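Local coordinates for protein carboxypeptidase 1 (Deinococcus radiodurans str. R1, PDB 5GIV) that probably removes amino acids one after another from the C-terminus of peptides, with broad specificity, as a zinc-binding metallocarboxypeptidase of the M32 family, at residues Gln11-His16 with Gly67-Ala72; Trp17-Asp22 with His58-Asp63. One frame throughout, in Å; residues are numbered along the deposited sequence.

Interaction 1: Gln11-His16 with Gly67-Ala72; sequences QQLTEH and GKLLDA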
ATOM      1  N   GLN A  11     -14.010 -20.676  20.214  1.00 60.23           N
ATOM      2  CA  GLN A  11     -14.039 -19.263  19.848  1.00 60.24           C
ATOM      3  C   GLN A  11     -12.648 -18.650  19.947  1.00 60.30           C
ATOM      4  O   GLN A  11     -12.255 -17.829  19.109  1.00 60.28           O
ATOM      5  CB  GLN A  11     -15.035 -18.508  20.734  1.00 60.31           C
ATOM      6  CG  GLN A  11     -14.688 -17.042  20.992  1.00 60.39           C
ATOM      7  CD  GLN A  11     -14.957 -16.134  19.798  1.00 60.33           C
ATOM      8  OE1 GLN A  11     -15.869 -16.383  19.006  1.00 60.24           O
ATOM      9  NE2 GLN A  11     -14.159 -15.068  19.667  1.00 60.39           N
ATOM     10  N   GLN A  12     -11.885 -19.045  20.967  1.00 45.08           N
ATOM     11  CA  GLN A  12     -10.525 -18.545  21.117  1.00 45.15           C
ATOM     12  C   GLN A  12      -9.638 -19.009  19.967  1.00 45.05           C
ATOM     13  O   GLN A  12      -8.814 -18.239  19.463  1.00 45.06           O
ATOM     14  CB  GLN A  12      -9.951 -19.010  22.453  1.00 45.29           C
ATOM     15  CG  GLN A  12     -10.491 -18.261  23.651  1.00 45.42           C
ATOM     16  CD  GLN A  12     -10.100 -18.912  24.961  1.00 45.56           C
ATOM     17  OE1 GLN A  12      -8.915 -19.109  25.246  1.00 45.65           O
ATOM     18  NE2 GLN A  12     -11.097 -19.264  25.762  1.00 45.60           N
ATOM     19  N   LEU A  13      -9.798 -20.262  19.533  1.00 38.11           N
ATOM     20  CA  LEU A  13      -9.020 -20.760  18.402  1.00 38.03           C
ATOM     21  C   LEU A  13      -9.307 -19.960  17.139  1.00 37.95           C
ATOM     22  O   LEU A  13      -8.382 -19.525  16.445  1.00 37.95           O
ATOM     23  CB  LEU A  13      -9.322 -22.240  18.170  1.00 37.98           C
ATOM     24  CG  LEU A  13      -8.518 -23.242  18.991  1.00 38.04           C
ATOM     25  CD1 LEU A  13      -9.051 -24.650  18.779  1.00 38.00           C
ATOM     26  CD2 LEU A  13      -7.050 -23.155  18.602  1.00 38.06           C
ATOM     27  N   THR A  14     -10.588 -19.745  16.830  1.00 36.06           N
ATOM     28  CA  THR A  14     -10.926 -18.992  15.627  1.00 35.98           C
ATOM     29  C   THR A  14     -10.410 -17.561  15.712  1.00 36.03           C
ATOM     30  O   THR A  14      -9.974 -16.989  14.703  1.00 36.00           O
ATOM     31  CB  THR A  14     -12.437 -19.016  15.385  1.00 35.92           C
ATOM     32  OG1 THR A  14     -13.118 -18.607  16.574  1.00 35.99           O
ATOM     33  CG2 THR A  14     -12.887 -20.424  15.027  1.00 35.87           C
ATOM     34  N   GLU A  15     -10.449 -16.962  16.906  1.00 31.99           N
ATOM     35  CA  GLU A  15      -9.947 -15.599  17.052  1.00 32.05           C
ATOM     36  C   GLU A  15      -8.432 -15.556  16.879  1.00 32.08           C
ATOM     37  O   GLU A  15      -7.892 -14.623  16.270  1.00 32.08           O
ATOM     38  CB  GLU A  15     -10.347 -15.033  18.418  1.00 32.15           C
ATOM     39  N   HIS A  16      -7.733 -16.569  17.396  1.00 40.07           N
ATOM     40  CA  HIS A  16      -6.288 -16.635  17.224  1.00 40.11           C
ATOM     41  C   HIS A  16      -5.928 -16.939  15.781  1.00 39.99           C
ATOM     42  O   HIS A  16      -4.965 -16.379  15.244  1.00 40.01           O
ATOM     43  CB  HIS A  16      -5.698 -17.683  18.164  1.00 40.19           C
ATOM     44  CG  HIS A  16      -4.216 -17.570  18.347  1.00 40.29           C
ATOM     45  ND1 HIS A  16      -3.641 -16.718  19.268  1.00 40.43           N
ATOM     46  CD2 HIS A  16      -3.192 -18.224  17.750  1.00 40.29           C
ATOM     47  CE1 HIS A  16      -2.327 -16.840  19.216  1.00 40.47           C
ATOM     48  NE2 HIS A  16      -2.028 -17.755  18.311  1.00 40.39           N
ATOM     49  N   GLY A  67      -0.935 -23.253  21.632  1.00 39.36           N
ATOM     50  CA  GLY A  67      -0.665 -24.672  21.479  1.00 39.35           C
ATOM     51  C   GLY A  67      -1.535 -25.516  22.386  1.00 39.39           C
ATOM     52  O   GLY A  67      -1.993 -26.595  21.999  1.00 39.33           O
ATOM     53  N   LYS A  68      -1.787 -25.027  23.602  1.00 46.57           N
ATOM     54  CA  LYS A  68      -2.620 -25.773  24.535  1.00 46.61           C
ATOM     55  C   LYS A  68      -4.052 -25.868  24.033  1.00 46.48           C
ATOM     56  O   LYS A  68      -4.679 -26.929  24.129  1.00 46.45           O
ATOM     57  CB  LYS A  68      -2.560 -25.119  25.925  1.00 46.77           C
ATOM     58  N   LEU A  69      -4.583 -24.775  23.479  1.00 43.09           N
ATOM     59  CA  LEU A  69      -5.910 -24.830  22.886  1.00 42.99           C
ATOM     60  C   LEU A  69      -5.981 -25.880  21.786  1.00 42.88           C
ATOM     61  O   LEU A  69      -6.929 -26.683  21.743  1.00 42.83           O
ATOM     62  CB  LEU A  69      -6.291 -23.454  22.323  1.00 42.94           C
ATOM     63  CG  LEU A  69      -6.678 -22.324  23.289  1.00 43.05           C
ATOM     64  CD1 LEU A  69      -5.504 -21.819  24.125  1.00 43.20           C
ATOM     65  CD2 LEU A  69      -7.298 -21.167  22.514  1.00 42.98           C
ATOM     66  N   LEU A  70      -4.946 -25.955  20.941  1.00 35.29           N
ATOM     67  CA  LEU A  70      -4.958 -26.944  19.871  1.00 35.20           C
ATOM     68  C   LEU A  70      -4.941 -28.363  20.422  1.00 35.25           C
ATOM     69  O   LEU A  70      -5.621 -29.251  19.892  1.00 35.19           O
ATOM     70  CB  LEU A  70      -3.754 -26.719  18.933  1.00 35.16           C
ATOM     71  CG  LEU A  70      -3.742 -25.480  18.016  1.00 35.07           C
ATOM     72  CD1 LEU A  70      -2.406 -25.356  17.305  1.00 35.06           C
ATOM     73  CD2 LEU A  70      -4.886 -25.488  17.013  1.00 34.95           C
ATOM     74  N   ASP A  71      -4.158 -28.600  21.478  1.00 43.90           N
ATOM     75  CA  ASP A  71      -4.132 -29.929  22.088  1.00 43.95           C
ATOM     76  C   ASP A  71      -5.507 -30.314  22.618  1.00 43.94           C
ATOM     77  O   ASP A  71      -5.982 -31.433  22.395  1.00 43.91           O
ATOM     78  CB  ASP A  71      -3.086 -29.970  23.201  1.00 44.09           C
ATOM     79  CG  ASP A  71      -1.665 -29.852  22.674  1.00 44.11           C
ATOM     80  OD1 ASP A  71      -1.453 -30.008  21.454  1.00 44.02           O
ATOM     81  OD2 ASP A  71      -0.756 -29.600  23.489  1.00 44.23           O
ATOM     82  N   ALA A  72      -6.166 -29.393  23.321  1.00 45.39           N
ATOM     83  CA  ALA A  72      -7.513 -29.672  23.803  1.00 45.39           C
ATOM     84  C   ALA A  72      -8.442 -29.996  22.641  1.00 45.27           C
ATOM     85  O   ALA A  72      -9.098 -31.044  22.625  1.00 45.26           O
ATOM     86  CB  ALA A  72      -8.049 -28.484  24.605  1.00 45.43           C
TER
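L13 and L69 lie alongside each other and run in opposite directions, each passing the other on its way across the helix interface. CD2 of L13 packs on CB of L69 at 3.8 Å, low on that side chain. L13 has its CG anti to the carbonyl carbon (chi1 -85°), which sets CD2 between L69 and the next leucine, L70. There CD2 of L13 meets CD2 of L70 methyl to methyl at 3.6 Å, with the two side chains at a slant. The CB of L69 is directed toward helix 8-36. Its CD2 branch reaches Q12 and presses on CB of Q12 at 3.4 Å, with the two side chains at about a right angle. The amide oxygen OE1 of Q12 also lies near this methyl. Cutting L13 back to an alanine would take away the methyl on CB of L69, would probably leave a gap between the helices there, and would probably deprive CD2 of L70 of its partner on helix 8-36. No hydrogen bond joins the two segments, so apolar contact carries the pair. The axes of the two segments come within 10.1 Å, with 130° between their directions. L13 also touches Y66 and A73 of helix 64-75. Beyond it, L70 packs on A90, R91 and F94 of helix 81-99, so this leucine joins helix 8-36 to a third helix.

Interaction 2: Trp17-Asp22 with His58-Asp63; sequences WQELAD and HARATD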
ATOM      1  N   TRP A  17      -6.688 -17.833  15.142  1.00 30.08           N
ATOM      2  CA  TRP A  17      -6.463 -18.119  13.732  1.00 29.99           C
ATOM      3  C   TRP A  17      -6.667 -16.875  12.882  1.00 29.97           C
ATOM      4  O   TRP A  17      -5.874 -16.601  11.973  1.00 29.95           O
ATOM      5  CB  TRP A  17      -7.378 -19.253  13.271  1.00 29.93           C
ATOM      6  CG  TRP A  17      -6.942 -20.608  13.760  1.00 29.95           C
ATOM      7  CD1 TRP A  17      -5.681 -20.981  14.139  1.00 30.00           C
ATOM      8  CD2 TRP A  17      -7.769 -21.763  13.934  1.00 29.94           C
ATOM      9  NE1 TRP A  17      -5.674 -22.300  14.534  1.00 30.01           N
ATOM     10  CE2 TRP A  17      -6.945 -22.801  14.415  1.00 29.98           C
ATOM     11  CE3 TRP A  17      -9.128 -22.020  13.735  1.00 29.89           C
ATOM     12  CZ2 TRP A  17      -7.437 -24.075  14.694  1.00 29.98           C
ATOM     13  CZ3 TRP A  17      -9.614 -23.292  14.020  1.00 29.89           C
ATOM     14  CH2 TRP A  17      -8.771 -24.300  14.486  1.00 29.93           C
ATOM     15  N   GLN A  18      -7.730 -16.114  13.149  1.00 30.43           N
ATOM     16  CA  GLN A  18      -7.947 -14.884  12.394  1.00 30.43           C
ATOM     17  C   GLN A  18      -6.825 -13.883  12.650  1.00 30.49           C
ATOM     18  O   GLN A  18      -6.411 -13.153  11.742  1.00 30.47           O
ATOM     19  CB  GLN A  18      -9.303 -14.275  12.750  1.00 30.43           C
ATOM     20  CG  GLN A  18      -9.675 -13.041  11.926  1.00 30.43           C
ATOM     21  CD  GLN A  18      -9.917 -13.358  10.455  1.00 30.35           C
ATOM     22  OE1 GLN A  18      -9.114 -13.006   9.580  1.00 30.34           O
ATOM     23  NE2 GLN A  18     -11.044 -14.005  10.174  1.00 30.30           N
ATOM     24  N   GLU A  19      -6.307 -13.851  13.879  1.00 29.56           N
ATOM     25  CA  GLU A  19      -5.199 -12.956  14.188  1.00 29.66           C
ATOM     26  C   GLU A  19      -3.952 -13.360  13.411  1.00 29.61           C
ATOM     27  O   GLU A  19      -3.196 -12.499  12.943  1.00 29.62           O
ATOM     28  CB  GLU A  19      -4.944 -12.943  15.701  1.00 29.79           C
ATOM     29  CG  GLU A  19      -3.939 -11.879  16.171  1.00 29.93           C
ATOM     30  CD  GLU A  19      -3.784 -11.816  17.687  1.00 30.09           C
ATOM     31  OE1 GLU A  19      -2.668 -11.507  18.163  1.00 30.19           O
ATOM     32  OE2 GLU A  19      -4.770 -12.073  18.410  1.00 30.12           O
ATOM     33  N   LEU A  20      -3.721 -14.670  13.262  1.00 24.69           N
ATOM     34  CA  LEU A  20      -2.606 -15.128  12.437  1.00 24.66           C
ATOM     35  C   LEU A  20      -2.788 -14.715  10.985  1.00 24.59           C
ATOM     36  O   LEU A  20      -1.839 -14.264  10.337  1.00 24.61           O
ATOM     37  CB  LEU A  20      -2.442 -16.645  12.547  1.00 24.63           C
ATOM     38  CG  LEU A  20      -1.981 -17.148  13.922  1.00 24.72           C
ATOM     39  CD1 LEU A  20      -1.880 -18.667  13.957  1.00 24.70           C
ATOM     40  CD2 LEU A  20      -0.647 -16.507  14.308  1.00 24.80           C
ATOM     41  N   ALA A  21      -3.999 -14.880  10.450  1.00 23.70           N
ATOM     42  CA  ALA A  21      -4.263 -14.446   9.082  1.00 23.65           C
ATOM     43  C   ALA A  21      -4.085 -12.939   8.933  1.00 23.70           C
ATOM     44  O   ALA A  21      -3.559 -12.464   7.917  1.00 23.69           O
ATOM     45  CB  ALA A  21      -5.671 -14.871   8.663  1.00 23.57           C
ATOM     46  N   ASP A  22      -4.512 -12.168   9.939  1.00 27.30           N
ATOM     47  CA  ASP A  22      -4.414 -10.711   9.840  1.00 27.35           C
ATOM     48  C   ASP A  22      -2.958 -10.247   9.863  1.00 27.41           C
ATOM     49  O   ASP A  22      -2.566  -9.375   9.074  1.00 27.41           O
ATOM     50  CB  ASP A  22      -5.236 -10.049  10.948  1.00 27.42           C
ATOM     51  CG  ASP A  22      -6.735 -10.262  10.769  1.00 27.37           C
ATOM     52  OD1 ASP A  22      -7.153 -10.645   9.652  1.00 27.31           O
ATOM     53  OD2 ASP A  22      -7.504 -10.030  11.728  1.00 27.41           O
ATOM     54  N   HIS A  58       5.526 -14.425  14.504  1.00 32.53           N
ATOM     55  CA  HIS A  58       6.162 -15.674  14.906  1.00 32.55           C
ATOM     56  C   HIS A  58       5.805 -16.027  16.342  1.00 32.64           C
ATOM     57  O   HIS A  58       5.518 -17.189  16.653  1.00 32.63           O
ATOM     58  CB  HIS A  58       7.678 -15.561  14.749  1.00 32.61           C
ATOM     59  CG  HIS A  58       8.419 -16.794  15.159  1.00 32.65           C
ATOM     60  ND1 HIS A  58       8.563 -17.888  14.334  1.00 32.57           N
ATOM     61  CD2 HIS A  58       9.039 -17.116  16.319  1.00 32.76           C
ATOM     62  CE1 HIS A  58       9.263 -18.819  14.956  1.00 32.63           C
ATOM     63  NE2 HIS A  58       9.559 -18.376  16.164  1.00 32.75           N
ATOM     64  N   ALA A  59       5.791 -15.031  17.226  1.00 28.37           N
ATOM     65  CA  ALA A  59       5.391 -15.274  18.608  1.00 28.47           C
ATOM     66  C   ALA A  59       3.960 -15.798  18.678  1.00 28.40           C
ATOM     67  O   ALA A  59       3.682 -16.794  19.356  1.00 28.43           O
ATOM     68  CB  ALA A  59       5.541 -13.992  19.426  1.00 28.59           C
ATOM     69  N   ARG A  60       3.033 -15.137  17.983  1.00 47.92           N
ATOM     70  CA  ARG A  60       1.661 -15.629  17.959  1.00 47.86           C
ATOM     71  C   ARG A  60       1.611 -17.071  17.475  1.00 47.78           C
ATOM     72  O   ARG A  60       0.939 -17.914  18.078  1.00 47.78           O
ATOM     73  CB  ARG A  60       0.792 -14.738  17.074  1.00 47.80           C
ATOM     74  CG  ARG A  60       1.081 -13.258  17.212  1.00 47.90           C
ATOM     75  CD  ARG A  60       0.466 -12.653  18.459  1.00 48.04           C
ATOM     76  NE  ARG A  60       1.284 -11.543  18.958  1.00 48.20           N
ATOM     77  CZ  ARG A  60       0.804 -10.467  19.579  1.00 48.30           C
ATOM     78  NH1 ARG A  60       1.637  -9.523  19.998  1.00 48.43           N
ATOM     79  NH2 ARG A  60      -0.506 -10.327  19.766  1.00 48.30           N
ATOM     80  N   ALA A  61       2.336 -17.377  16.397  1.00 34.16           N
ATOM     81  CA  ALA A  61       2.273 -18.711  15.813  1.00 34.10           C
ATOM     82  C   ALA A  61       2.840 -19.779  16.739  1.00 34.17           C
ATOM     83  O   ALA A  61       2.496 -20.955  16.591  1.00 34.13           O
ATOM     84  CB  ALA A  61       3.002 -18.736  14.469  1.00 34.03           C
ATOM     85  N   THR A  62       3.688 -19.402  17.693  1.00 31.00           N
ATOM     86  CA  THR A  62       4.291 -20.362  18.608  1.00 31.09           C
ATOM     87  C   THR A  62       3.826 -20.177  20.046  1.00 31.22           C
ATOM     88  O   THR A  62       4.412 -20.775  20.957  1.00 31.34           O
ATOM     89  CB  THR A  62       5.816 -20.267  18.551  1.00 31.15           C
ATOM     90  OG1 THR A  62       6.215 -18.946  18.925  1.00 31.22           O
ATOM     91  CG2 THR A  62       6.326 -20.570  17.150  1.00 31.05           C
ATOM     92  N   ASP A  63       2.773 -19.390  20.273  1.00 40.11           N
ATOM     93  CA  ASP A  63       2.337 -19.126  21.635  1.00 40.25           C
ATOM     94  C   ASP A  63       1.950 -20.429  22.319  1.00 40.28           C
ATOM     95  O   ASP A  63       1.175 -21.222  21.777  1.00 40.18           O
ATOM     96  CB  ASP A  63       1.157 -18.161  21.629  1.00 40.23           C
ATOM     97  CG  ASP A  63       0.637 -17.879  23.018  1.00 40.37           C
ATOM     98  OD1 ASP A  63       1.207 -16.997  23.696  1.00 40.52           O
ATOM     99  OD2 ASP A  63      -0.322 -18.557  23.447  1.00 40.37           O
TER
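R60 reaches from helix 43-62 to helix 8-36 and touches it at both ends of its side chain. At the base, CB of R60 lies 3.6 Å from CD2 of L20. CG stands anti to the carbonyl carbon, and the chain then bends at chi2 (-78°). These two torsions bring CD of R60 to 3.4 Å from OE1 of E19. A further bend at chi3 turns NE and the guanidinium so that NH2 meets the same oxygen. NE and CZ lie a little farther from it. At the tip, NH2 of R60 donates a hydrogen bond to OE1 of E19 at 2.9 Å, within a salt bridge. The oxygen sits at the guanidinium edge, tilted 21° from its plane. It is met nearly along its own C-O axis. The carboxylate and guanidinium planes stand 61° apart, so the two groups do not pair flat with two matched bonds. E19 comes to meet the arginine on an extended chain. Nearer the backbone of R60, CD2 of L20 also rests 3.7 Å from the backbone N of A61 and 4.3 Å from CB of A61. That methyl therefore covers the start of the arginine and the backbone beside it. E19 packs on L52 of the second subunit and R60 on L56 of that subunit, so the salt bridge borders the dimer interface. The pattern is that of a near-antiparallel helix pair in a mostly helical metallopeptidase, with a leucine against the facing helix and an ion pair beside it.

Helix 8-36 serves both contacts. Interaction 1 uses residues 11-16 and interaction 2 the next turns, 17-22. Interaction 1 pairs it with helix 64-75 and interaction 2 with helix 43-62, the one just before, so residues 58-63 precede 67-72 in the chain and the inner pair is interaction 2. The centres are about 11 Å apart, and the two contacts touch. NE2 of H16 probably takes part in a hydrogen bond with O of R60, and L70 packs on the ring of W17. Between them, helix 8-36 is packed against the end of helix 43-62 and against helix 64-75, which follows it. Both lie away from the zinc site, in the N-terminal helices, and interaction 2 also adjoins the second subunit.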